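PDB 6SQX: peptide-binding protein from Photobacterium damsela subsp. piscicida, which cleaves the peptidoglycan of potentially competing bacteria as a secreted endopeptidase of the NlpC/P60 family, probably through a cysteine-peptidase mechanism. Local coordinates for residues 28-33 with 403-408; 58-63 with 290-295; 66-71 with 224-229; 241-244 with 249-252. All coordinates share one frame; numbering follows the deposited sequence.

Contact 1: 28-33 with 403-408; sequences IEITQD and TEYNHN. With EDO (1,2-ethanediol), chain O; EDO (1,2-ethanediol), chain K; EDO (1,2-ethanediol), chain R.
At the hairpin end of strand 395-405, Y405 is met by E29 and I30 of the N-terminal loop that follows strand 23-25. The Y405 hydroxyl donates to E29 OE1 (OH to OE1 2.8 Å), approaching the oxygen from its anti side and 17° out of the carboxylate plane, while OE2 of the same carboxylate is taken by the backbone N of G445. I30 supplies a CH-pi contact: its CG2 stands 3.9 Å from the Y405 ring centroid, 19° off the ring normal. On the opposite face of this ring N406 OD1 lies 3.5 Å above the plane, toward the rim, so the phenol is held between a methyl and an amide oxygen. With CG anti to the backbone N (chi1 174°), Y405 reaches across to the loop. An ethanediol (chain K), probably from the crystallisation liquor, donates through O1 to E29 O over 2.8 Å. Y405 and N408 exchange backbone hydrogen bonds around N406 and H407, both left-handed in phi and psi, as in a tight two-residue beta hairpin, here within the antiparallel sheet of the NlpC/P60 domain.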
# COMPACT_ATOMS: atom_id res chain seq x y z
N ILE A 28 2.29 -1.51 23.31
CA ILE A 28 2.97 -2.46 22.44
C ILE A 28 3.17 -3.76 23.22
O ILE A 28 3.50 -3.74 24.41
CB ILE A 28 4.32 -1.89 21.99
CG1 ILE A 28 4.09 -0.60 21.19
CG2 ILE A 28 5.10 -2.90 21.14
CD1 ILE A 28 5.40 0.08 20.70
N GLU A 29 2.94 -4.90 22.57
CA GLU A 29 2.88 -6.18 23.30
C GLU A 29 4.15 -6.99 23.22
O GLU A 29 4.63 -7.50 24.24
CB GLU A 29 1.73 -7.03 22.76
CG GLU A 29 0.36 -6.40 23.02
CD GLU A 29 -0.77 -7.28 22.58
OE1 GLU A 29 -1.15 -8.21 23.32
OE2 GLU A 29 -1.25 -7.07 21.45
N ILE A 30 4.73 -7.15 22.04
CA ILE A 30 5.86 -8.05 21.84
C ILE A 30 7.07 -7.30 21.29
O ILE A 30 7.01 -6.12 20.94
CB ILE A 30 5.49 -9.28 20.99
CG1 ILE A 30 4.98 -8.87 19.61
CG2 ILE A 30 4.46 -10.10 21.74
CD1 ILE A 30 4.64 -10.07 18.73
N THR A 31 8.20 -8.01 21.23
CA THR A 31 9.46 -7.37 20.87
C THR A 31 9.43 -6.86 19.44
O THR A 31 9.11 -7.61 18.51
CB THR A 31 10.58 -8.39 21.03
OG1 THR A 31 10.65 -8.81 22.40
CG2 THR A 31 11.94 -7.81 20.67
N GLN A 32 9.82 -5.59 19.25
CA GLN A 32 9.80 -4.95 17.92
C GLN A 32 11.16 -5.13 17.22
O GLN A 32 11.93 -4.18 17.01
CB GLN A 32 9.39 -3.49 18.04
CG GLN A 32 7.99 -3.35 18.59
CD GLN A 32 6.98 -4.16 17.75
OE1 GLN A 32 6.95 -4.00 16.52
NE2 GLN A 32 6.21 -5.04 18.38
N ASP A 33 11.43 -6.38 16.84
CA ASP A 33 12.65 -6.69 16.10
C ASP A 33 12.39 -8.00 15.37
O ASP A 33 12.20 -9.03 16.02
CB ASP A 33 13.83 -6.81 17.07
CG ASP A 33 15.15 -7.11 16.36
OD1 ASP A 33 15.20 -7.39 15.14
OD2 ASP A 33 16.22 -7.05 17.01
N THR A 403 5.56 -16.98 18.59
CA THR A 403 6.50 -16.56 19.61
C THR A 403 5.92 -16.97 20.97
O THR A 403 4.74 -17.27 21.09
CB THR A 403 6.76 -15.04 19.53
OG1 THR A 403 7.95 -14.70 20.25
CG2 THR A 403 5.59 -14.24 20.09
N GLU A 404 6.77 -16.93 21.99
CA GLU A 404 6.31 -17.12 23.36
C GLU A 404 5.92 -15.76 23.93
O GLU A 404 6.75 -14.85 24.02
CB GLU A 404 7.42 -17.73 24.20
CG GLU A 404 7.72 -19.18 23.85
CD GLU A 404 6.56 -20.13 24.14
OE1 GLU A 404 5.89 -19.98 25.20
OE2 GLU A 404 6.31 -21.04 23.31
N TYR A 405 4.66 -15.62 24.34
CA TYR A 405 4.16 -14.36 24.89
C TYR A 405 3.24 -14.69 26.05
O TYR A 405 2.24 -15.40 25.88
CB TYR A 405 3.41 -13.60 23.79
CG TYR A 405 2.70 -12.33 24.22
CD1 TYR A 405 3.31 -11.38 25.05
CD2 TYR A 405 1.41 -12.06 23.77
CE1 TYR A 405 2.65 -10.19 25.41
CE2 TYR A 405 0.74 -10.89 24.13
CZ TYR A 405 1.36 -9.96 24.96
OH TYR A 405 0.69 -8.80 25.29
N ASN A 406 3.59 -14.19 27.24
CA ASN A 406 2.90 -14.56 28.48
C ASN A 406 2.88 -16.08 28.69
O ASN A 406 1.84 -16.68 28.97
CB ASN A 406 1.49 -13.97 28.52
CG ASN A 406 1.48 -12.46 28.52
OD1 ASN A 406 0.61 -11.83 27.92
ND2 ASN A 406 2.47 -11.86 29.19
N HIS A 407 4.05 -16.71 28.51
CA HIS A 407 4.20 -18.16 28.69
C HIS A 407 3.21 -18.95 27.84
O HIS A 407 2.79 -20.05 28.20
CB HIS A 407 4.14 -18.56 30.17
CG HIS A 407 5.25 -17.97 30.99
ND1 HIS A 407 5.03 -16.96 31.91
CD2 HIS A 407 6.58 -18.23 31.02
CE1 HIS A 407 6.19 -16.64 32.47
NE2 HIS A 407 7.14 -17.39 31.95
N ASN A 408 2.82 -18.39 26.70
CA ASN A 408 1.96 -19.09 25.77
C ASN A 408 2.54 -18.89 24.38
O ASN A 408 3.08 -17.83 24.08
CB ASN A 408 0.54 -18.53 25.81
CG ASN A 408 -0.49 -19.63 25.88
OD1 ASN A 408 -1.31 -19.68 26.82
ND2 ASN A 408 -0.46 -20.53 24.91
C1 EDO O . 7.81 -12.53 22.53
O1 EDO O . 8.51 -13.68 22.09
C2 EDO O . 8.50 -11.28 22.01
O2 EDO O . 8.31 -10.31 22.99
C1 EDO K . 3.91 -5.28 27.16
O1 EDO K . 4.17 -6.68 26.93
C2 EDO K . 2.44 -5.14 27.55
O2 EDO K . 2.17 -6.08 28.60
C1 EDO R . 8.38 -5.24 24.17
O1 EDO R . 8.16 -3.97 23.54
C2 EDO R . 7.21 -5.43 25.12
O2 EDO R . 6.71 -4.12 25.45

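Contact 2: 58-63 with 290-295; sequences EYFNTQ and TTWPMT
Aromatic packing dominates where F60 of helix 50-64 meets W292 of segment 290-295. The closest pair is F60 CE1 and W292 CZ2, 3.3 Å apart. The F60 ring and the six-membered ring of W292 have centroids 5.2 Å apart and planes inclined at 55°, an oblique meeting that is neither a stack nor a T. With CG anti to the backbone N (chi1 -177°), the F60 ring lies against W292, whose own CG is likewise anti to its N. Behind W292, P293 follows through a cis peptide bond, and its CG lies 3.8 Å above the indole, over the centre of one face. F60 in turn stacks on Y64 and meets W338 edge-to-face, extending the aromatic cluster.

Polar contacts are fewer. N61 OD1 comes in the plane of the indole at its edge, 3.5 Å from W292 CH2, with the amide turned 40° from the ring; a carbonyl oxygen facing ring C-H groups is probably mildly favourable. The indole N-H is turned elsewhere, NE1 bonding to S333 O in helix 326-334, which satisfies the polar atom of this buried side chain and restrains the rotation of the ring.

The result is a buried aromatic junction between domains. Helix 50-64 meets the region of strand 289-291, an outermost strand of a five-stranded antiparallel sheet, beside helix 326-334 of the NlpC/P60 domain; the strand order of that sheet matches the SH3-type sheet before it and is consistent with a second SH3-like unit.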
# COMPACT_ATOMS: atom_id res chain seq x y z
N GLU A 58 9.53 -12.20 -12.55
CA GLU A 58 8.94 -12.04 -13.88
C GLU A 58 7.52 -11.51 -13.78
O GLU A 58 7.11 -10.61 -14.55
CB GLU A 58 8.98 -13.38 -14.62
CG GLU A 58 10.39 -13.70 -15.10
CD GLU A 58 10.47 -15.07 -15.73
OE1 GLU A 58 9.39 -15.63 -16.06
OE2 GLU A 58 11.61 -15.57 -15.92
N TYR A 59 6.73 -12.04 -12.84
CA TYR A 59 5.38 -11.52 -12.66
C TYR A 59 5.42 -10.06 -12.27
O TYR A 59 4.69 -9.24 -12.83
CB TYR A 59 4.62 -12.36 -11.63
CG TYR A 59 3.21 -11.92 -11.36
CD1 TYR A 59 2.24 -12.01 -12.34
CD2 TYR A 59 2.84 -11.44 -10.10
CE1 TYR A 59 0.93 -11.63 -12.08
CE2 TYR A 59 1.54 -11.05 -9.82
CZ TYR A 59 0.57 -11.14 -10.83
OH TYR A 59 -0.72 -10.75 -10.57
N PHE A 60 6.31 -9.70 -11.31
CA PHE A 60 6.45 -8.29 -10.93
C PHE A 60 6.71 -7.40 -12.15
O PHE A 60 6.08 -6.34 -12.30
CB PHE A 60 7.56 -8.13 -9.87
CG PHE A 60 7.72 -6.72 -9.39
CD1 PHE A 60 8.40 -5.77 -10.15
CD2 PHE A 60 7.18 -6.34 -8.15
CE1 PHE A 60 8.49 -4.44 -9.73
CE2 PHE A 60 7.29 -5.02 -7.71
CZ PHE A 60 7.95 -4.07 -8.51
N ASN A 61 7.66 -7.78 -13.00
CA ASN A 61 7.97 -6.92 -14.14
C ASN A 61 6.77 -6.77 -15.07
O ASN A 61 6.48 -5.67 -15.56
CB ASN A 61 9.22 -7.41 -14.86
CG ASN A 61 10.53 -6.98 -14.14
OD1 ASN A 61 10.51 -6.07 -13.29
ND2 ASN A 61 11.64 -7.62 -14.49
N THR A 62 6.01 -7.85 -15.28
CA THR A 62 4.83 -7.74 -16.13
C THR A 62 3.81 -6.78 -15.55
O THR A 62 3.28 -5.92 -16.25
CB THR A 62 4.20 -9.11 -16.34
OG1 THR A 62 5.13 -9.96 -17.03
CG2 THR A 62 2.90 -8.99 -17.19
N GLN A 63 3.57 -6.89 -14.23
CA GLN A 63 2.53 -6.05 -13.63
C GLN A 63 3.01 -4.62 -13.48
O GLN A 63 2.24 -3.66 -13.70
CB GLN A 63 2.12 -6.59 -12.25
CG GLN A 63 1.64 -8.07 -12.25
CD GLN A 63 0.49 -8.34 -13.23
OE1 GLN A 63 0.69 -8.31 -14.44
NE2 GLN A 63 -0.71 -8.59 -12.70
N THR A 290 20.55 -0.37 -2.84
CA THR A 290 21.15 -1.63 -3.23
C THR A 290 20.54 -2.09 -4.55
O THR A 290 19.44 -1.69 -4.91
CB THR A 290 21.01 -2.70 -2.13
OG1 THR A 290 21.94 -3.76 -2.36
CG2 THR A 290 19.62 -3.26 -2.15
N THR A 291 21.27 -2.96 -5.26
CA THR A 291 20.75 -3.46 -6.53
C THR A 291 19.40 -4.15 -6.31
O THR A 291 19.23 -4.94 -5.38
CB THR A 291 21.74 -4.44 -7.17
OG1 THR A 291 22.98 -3.75 -7.46
CG2 THR A 291 21.18 -5.03 -8.48
N TRP A 292 18.45 -3.84 -7.19
CA TRP A 292 17.10 -4.37 -7.13
C TRP A 292 16.97 -5.50 -8.15
O TRP A 292 17.56 -5.43 -9.23
CB TRP A 292 16.13 -3.24 -7.47
CG TRP A 292 14.70 -3.68 -7.46
CD1 TRP A 292 13.84 -3.63 -6.40
CD2 TRP A 292 13.97 -4.21 -8.56
NE1 TRP A 292 12.61 -4.15 -6.77
CE2 TRP A 292 12.68 -4.51 -8.10
CE3 TRP A 292 14.30 -4.50 -9.89
CZ2 TRP A 292 11.68 -5.04 -8.93
CZ3 TRP A 292 13.33 -5.08 -10.71
CH2 TRP A 292 12.04 -5.33 -10.22
N PRO A 293 16.21 -6.58 -7.86
CA PRO A 293 15.54 -6.82 -6.58
C PRO A 293 16.49 -7.21 -5.47
O PRO A 293 17.50 -7.88 -5.70
CB PRO A 293 14.63 -8.02 -6.87
CG PRO A 293 14.55 -8.10 -8.37
CD PRO A 293 15.86 -7.62 -8.86
N MET A 294 16.15 -6.79 -4.25
CA MET A 294 16.95 -7.18 -3.11
C MET A 294 16.84 -8.69 -2.92
O MET A 294 15.78 -9.29 -3.14
CB MET A 294 16.40 -6.45 -1.89
CG MET A 294 17.07 -6.78 -0.58
SD MET A 294 16.47 -5.76 0.81
CE MET A 294 17.08 -4.15 0.35
N THR A 295 17.92 -9.32 -2.47
CA THR A 295 17.90 -10.75 -2.28
C THR A 295 16.91 -11.13 -1.17
O THR A 295 16.90 -10.48 -0.12
CB THR A 295 19.31 -11.20 -1.88
OG1 THR A 295 20.21 -10.89 -2.95
CG2 THR A 295 19.35 -12.68 -1.61

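Contact 3: 66-71 with 224-229; sequences FQWSDD and TQWKRY
F66 O, on the loop whose residue W68 packs against W226, is gripped twice by S69. The hydroxyl OG donates to it over 2.8 Å, in the carbonyl plane and on a lone pair, and the backbone S69 N donates to the same F66 O over 3.0 Å. S69 OG also accepts from D71 N at 3.2 Å, which makes an ST turn; together these bonds shape the chain on leaving the short 3-10 turn 66-68.

Across the contact two tryptophans meet edge-to-face. W68 presents the edge of its six-membered ring to the face of the five-membered ring of W226, with centroids 5.3 Å apart and planes at 88°, a T-shaped pair. The touching atom is W68 CZ3, 4.0 Å from W226 CD1, while W68 CH2 sits above the same face of the indole, displaced toward the rim. W226 of helix 220-226 has CG anti to the backbone N (chi1 179°), which sets its indole face against W68. Both buried indole N-H groups find partners outside the pair: W68 NE1 bonds to G143 O and W226 NE1 to Y65 OH.

Strand 142-145 lies against both rings through I144, with P186 of strand 186-192 beside W68 and P260 of strand 259-262 beside W226. The pair therefore fills the space where helix 220-226 and the loop after helix 50-64 approach two antiparallel sheets.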
# COMPACT_ATOMS: atom_id res chain seq x y z
N PHE A 66 3.12 -2.72 -16.76
CA PHE A 66 1.94 -2.92 -17.60
C PHE A 66 1.52 -1.64 -18.30
O PHE A 66 1.06 -1.67 -19.45
CB PHE A 66 0.80 -3.42 -16.72
CG PHE A 66 -0.47 -3.66 -17.48
CD1 PHE A 66 -0.57 -4.72 -18.38
CD2 PHE A 66 -1.57 -2.85 -17.28
CE1 PHE A 66 -1.78 -4.95 -19.06
CE2 PHE A 66 -2.78 -3.08 -17.94
CZ PHE A 66 -2.86 -4.13 -18.85
N GLN A 67 1.66 -0.48 -17.64
CA GLN A 67 1.21 0.76 -18.28
C GLN A 67 2.09 1.15 -19.46
O GLN A 67 1.71 2.05 -20.22
CB GLN A 67 1.15 1.92 -17.28
CG GLN A 67 0.23 1.66 -16.09
CD GLN A 67 -1.20 1.34 -16.48
OE1 GLN A 67 -1.68 1.68 -17.57
NE2 GLN A 67 -1.90 0.74 -15.55
N TRP A 68 3.27 0.56 -19.59
CA TRP A 68 4.14 0.82 -20.72
C TRP A 68 3.98 -0.24 -21.79
O TRP A 68 4.68 -0.20 -22.81
CB TRP A 68 5.61 0.91 -20.27
CG TRP A 68 5.96 2.13 -19.51
CD1 TRP A 68 5.14 3.19 -19.19
CD2 TRP A 68 7.24 2.42 -18.92
NE1 TRP A 68 5.85 4.14 -18.46
CE2 TRP A 68 7.13 3.69 -18.29
CE3 TRP A 68 8.47 1.75 -18.89
CZ2 TRP A 68 8.21 4.28 -17.61
CZ3 TRP A 68 9.54 2.36 -18.23
CH2 TRP A 68 9.40 3.60 -17.59
N SER A 69 3.02 -1.14 -21.61
CA SER A 69 2.86 -2.27 -22.52
C SER A 69 1.83 -1.98 -23.61
O SER A 69 0.99 -1.09 -23.49
CB SER A 69 2.47 -3.54 -21.77
OG SER A 69 1.09 -3.60 -21.49
N ASP A 70 1.91 -2.75 -24.68
CA ASP A 70 0.96 -2.55 -25.75
C ASP A 70 -0.45 -2.95 -25.34
O ASP A 70 -1.40 -2.55 -26.02
CB ASP A 70 1.39 -3.33 -27.00
CG ASP A 70 2.59 -2.71 -27.70
OD1 ASP A 70 2.96 -1.56 -27.34
OD2 ASP A 70 3.15 -3.36 -28.63
N ASP A 71 -0.59 -3.73 -24.26
CA ASP A 71 -1.88 -4.24 -23.79
C ASP A 71 -2.72 -3.18 -23.09
O ASP A 71 -3.95 -3.30 -23.05
CB ASP A 71 -1.65 -5.41 -22.81
CG ASP A 71 -0.98 -6.61 -23.47
OD1 ASP A 71 -1.31 -6.92 -24.64
OD2 ASP A 71 -0.12 -7.25 -22.81
N THR A 224 13.29 2.47 -23.81
CA THR A 224 14.39 1.63 -24.28
C THR A 224 15.61 1.77 -23.38
O THR A 224 16.24 0.77 -22.98
CB THR A 224 14.74 1.97 -25.73
OG1 THR A 224 13.62 1.68 -26.57
CG2 THR A 224 15.95 1.15 -26.22
N GLN A 225 15.99 3.01 -23.06
CA GLN A 225 17.18 3.20 -22.25
C GLN A 225 16.94 2.77 -20.80
O GLN A 225 17.84 2.21 -20.17
CB GLN A 225 17.60 4.67 -22.31
CG GLN A 225 18.05 5.12 -23.69
CD GLN A 225 19.08 4.18 -24.29
OE1 GLN A 225 20.08 3.84 -23.64
NE2 GLN A 225 18.85 3.74 -25.54
N TRP A 226 15.72 2.99 -20.28
CA TRP A 226 15.41 2.56 -18.92
C TRP A 226 15.74 1.08 -18.73
O TRP A 226 16.39 0.69 -17.75
CB TRP A 226 13.92 2.80 -18.64
CG TRP A 226 13.50 2.38 -17.30
CD1 TRP A 226 13.14 1.11 -16.89
CD2 TRP A 226 13.36 3.22 -16.15
NE1 TRP A 226 12.81 1.13 -15.54
CE2 TRP A 226 12.91 2.42 -15.08
CE3 TRP A 226 13.57 4.60 -15.94
CZ2 TRP A 226 12.67 2.95 -13.80
CZ3 TRP A 226 13.31 5.13 -14.67
CH2 TRP A 226 12.87 4.30 -13.61
N LYS A 227 15.32 0.25 -19.69
CA LYS A 227 15.50 -1.20 -19.61
C LYS A 227 16.95 -1.64 -19.70
O LYS A 227 17.24 -2.81 -19.43
CB LYS A 227 14.70 -1.89 -20.71
CG LYS A 227 13.21 -1.75 -20.53
CD LYS A 227 12.45 -2.43 -21.68
CE LYS A 227 12.93 -3.87 -21.88
NZ LYS A 227 11.92 -4.77 -22.55
N ARG A 228 17.87 -0.76 -20.08
CA ARG A 228 19.27 -1.15 -20.16
C ARG A 228 20.03 -0.90 -18.87
O ARG A 228 21.15 -1.41 -18.74
CB ARG A 228 19.97 -0.44 -21.33
CG ARG A 228 19.42 -0.85 -22.69
CD ARG A 228 20.08 -0.09 -23.82
NE ARG A 228 19.45 -0.43 -25.10
CZ ARG A 228 19.69 0.20 -26.25
NH1 ARG A 228 19.05 -0.19 -27.35
NH2 ARG A 228 20.56 1.20 -26.30
N TYR A 229 19.44 -0.15 -17.94
CA TYR A 229 20.17 0.20 -16.73
C TYR A 229 20.04 -0.90 -15.69
O TYR A 229 19.00 -1.56 -15.58
CB TYR A 229 19.61 1.48 -16.09
CG TYR A 229 20.04 2.77 -16.74
CD1 TYR A 229 21.31 3.29 -16.51
CD2 TYR A 229 19.17 3.48 -17.57
CE1 TYR A 229 21.70 4.49 -17.10
CE2 TYR A 229 19.55 4.65 -18.15
CZ TYR A 229 20.81 5.16 -17.92
OH TYR A 229 21.16 6.35 -18.53

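Contact 4: 241-244 with 249-252; sequences LPIE and NNKI
The flat group here is the carboxamide of N250, approached at OD1 by the carbonyl of L241, with I243 against CB of the same side chain. N250 OD1 stands 3.2 Å from L241 O, but these are two acceptors and form no hydrogen bond, so the approach is probably somewhat unfavourable. The amide is oriented instead by its other end, ND2 being bonded to D240 OD1. With CG anti to the backbone N (chi1 180°), N250 places OD1 beside the L241 carbonyl.

One backbone bond ties the two sides: L241 N donates to K251 O over 2.8 Å. Apolar contacts flank it. L241 CD1 lies 4.1 Å from K251 CB, the two side chains passing at a slant. I243, a residue deposited in two conformers, brings its CD1 to 3.8 Å from N250 CB, and here the side chains cross at about a right angle. Of the K251 side chain, CB makes the contact; the chain bends at chi2 (-59°) and leads NZ to N147 OD1.

Together these contacts close the neck of a loop between the short strands 238-240 and 252-254. L241 is buried against L287, P242 packs on V282 and K285 in the stretch joining strands 277-281 and 289-291, and N147, the partner of K251, belongs to the turn between strands 142-145 and 149-152.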
# COMPACT_ATOMS: atom_id res chain seq x y z
N LEU A 241 17.76 13.66 -0.76
CA LEU A 241 18.66 13.72 -1.91
C LEU A 241 19.47 15.02 -1.86
O LEU A 241 19.01 16.00 -1.26
CB LEU A 241 17.86 13.62 -3.21
CG LEU A 241 17.21 12.25 -3.35
CD1 LEU A 241 16.42 12.13 -4.65
CD2 LEU A 241 18.21 11.09 -3.26
N PRO A 242 20.70 15.03 -2.38
CA PRO A 242 21.55 16.22 -2.28
C PRO A 242 20.88 17.43 -2.88
O PRO A 242 20.18 17.34 -3.90
CB PRO A 242 22.79 15.85 -3.10
CG PRO A 242 22.86 14.43 -3.06
CD PRO A 242 21.45 13.88 -2.90
N ILE A 243 21.09 18.57 -2.23
CA ILE A 243 20.64 19.86 -2.74
C ILE A 243 21.82 20.49 -3.47
O ILE A 243 22.83 20.86 -2.85
CB ILE A 243 20.09 20.76 -1.64
CG1 ILE A 243 19.01 20.02 -0.84
CG2 ILE A 243 19.48 22.01 -2.24
CD1 ILE A 243 18.57 20.75 0.41
N GLU A 244 21.70 20.58 -4.79
CA GLU A 244 22.74 21.16 -5.62
C GLU A 244 22.62 22.69 -5.61
O GLU A 244 21.71 23.26 -5.01
CB GLU A 244 22.69 20.58 -7.03
CG GLU A 244 22.91 19.08 -7.04
CD GLU A 244 24.26 18.68 -6.44
OE1 GLU A 244 25.22 19.49 -6.52
OE2 GLU A 244 24.36 17.57 -5.89
N ASN A 249 14.54 22.93 -3.95
CA ASN A 249 13.96 22.16 -2.85
C ASN A 249 14.75 20.88 -2.66
O ASN A 249 15.30 20.33 -3.61
CB ASN A 249 12.50 21.75 -3.14
CG ASN A 249 11.64 22.91 -3.61
OD1 ASN A 249 11.01 22.83 -4.66
ND2 ASN A 249 11.60 23.97 -2.82
N ASN A 250 14.81 20.41 -1.40
CA ASN A 250 15.19 19.03 -1.09
C ASN A 250 14.15 18.07 -1.66
O ASN A 250 12.98 18.39 -1.74
CB ASN A 250 15.23 18.89 0.43
CG ASN A 250 15.62 17.49 0.92
OD1 ASN A 250 16.72 17.02 0.66
ND2 ASN A 250 14.69 16.84 1.66
N LYS A 251 14.60 16.88 -2.05
CA LYS A 251 13.70 15.80 -2.48
C LYS A 251 13.91 14.60 -1.58
O LYS A 251 15.04 14.27 -1.22
CB LYS A 251 14.02 15.38 -3.92
CG LYS A 251 13.71 16.44 -4.93
CD LYS A 251 12.24 16.83 -4.91
CE LYS A 251 11.88 17.61 -6.20
NZ LYS A 251 10.56 18.32 -6.07
N ILE A 252 12.82 13.91 -1.22
CA ILE A 252 12.90 12.75 -0.36
C ILE A 252 12.84 11.49 -1.21
O ILE A 252 11.94 11.32 -2.05
CB ILE A 252 11.83 12.78 0.73
CG1 ILE A 252 12.11 13.99 1.63
CG2 ILE A 252 11.84 11.47 1.53
CD1 ILE A 252 11.10 14.20 2.75

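How the contacts relate
Contact 1 binds the N-terminal loop to the NlpC/P60 sheet, about 45 Å, centre to centre, from contact 3 on the other side of the molecule's centre. Contacts 2, 3 and 4 all fall between its two segments; 3 and 4 fall between those of contact 2, and contact 3 closes before contact 4 opens. Contacts 2 and 3 have centres about 14 Å apart: helix 50-64 and the loop after it pack on the region of strand 289-291 and on helix 220-226. Contact 4, about 26 Å from contact 2 between centres, lies in the loop between short strands 238-240 and 252-254. The N-terminal region thus touches the catalytic domain, the probably SH3-like sheet and the SH3-type one.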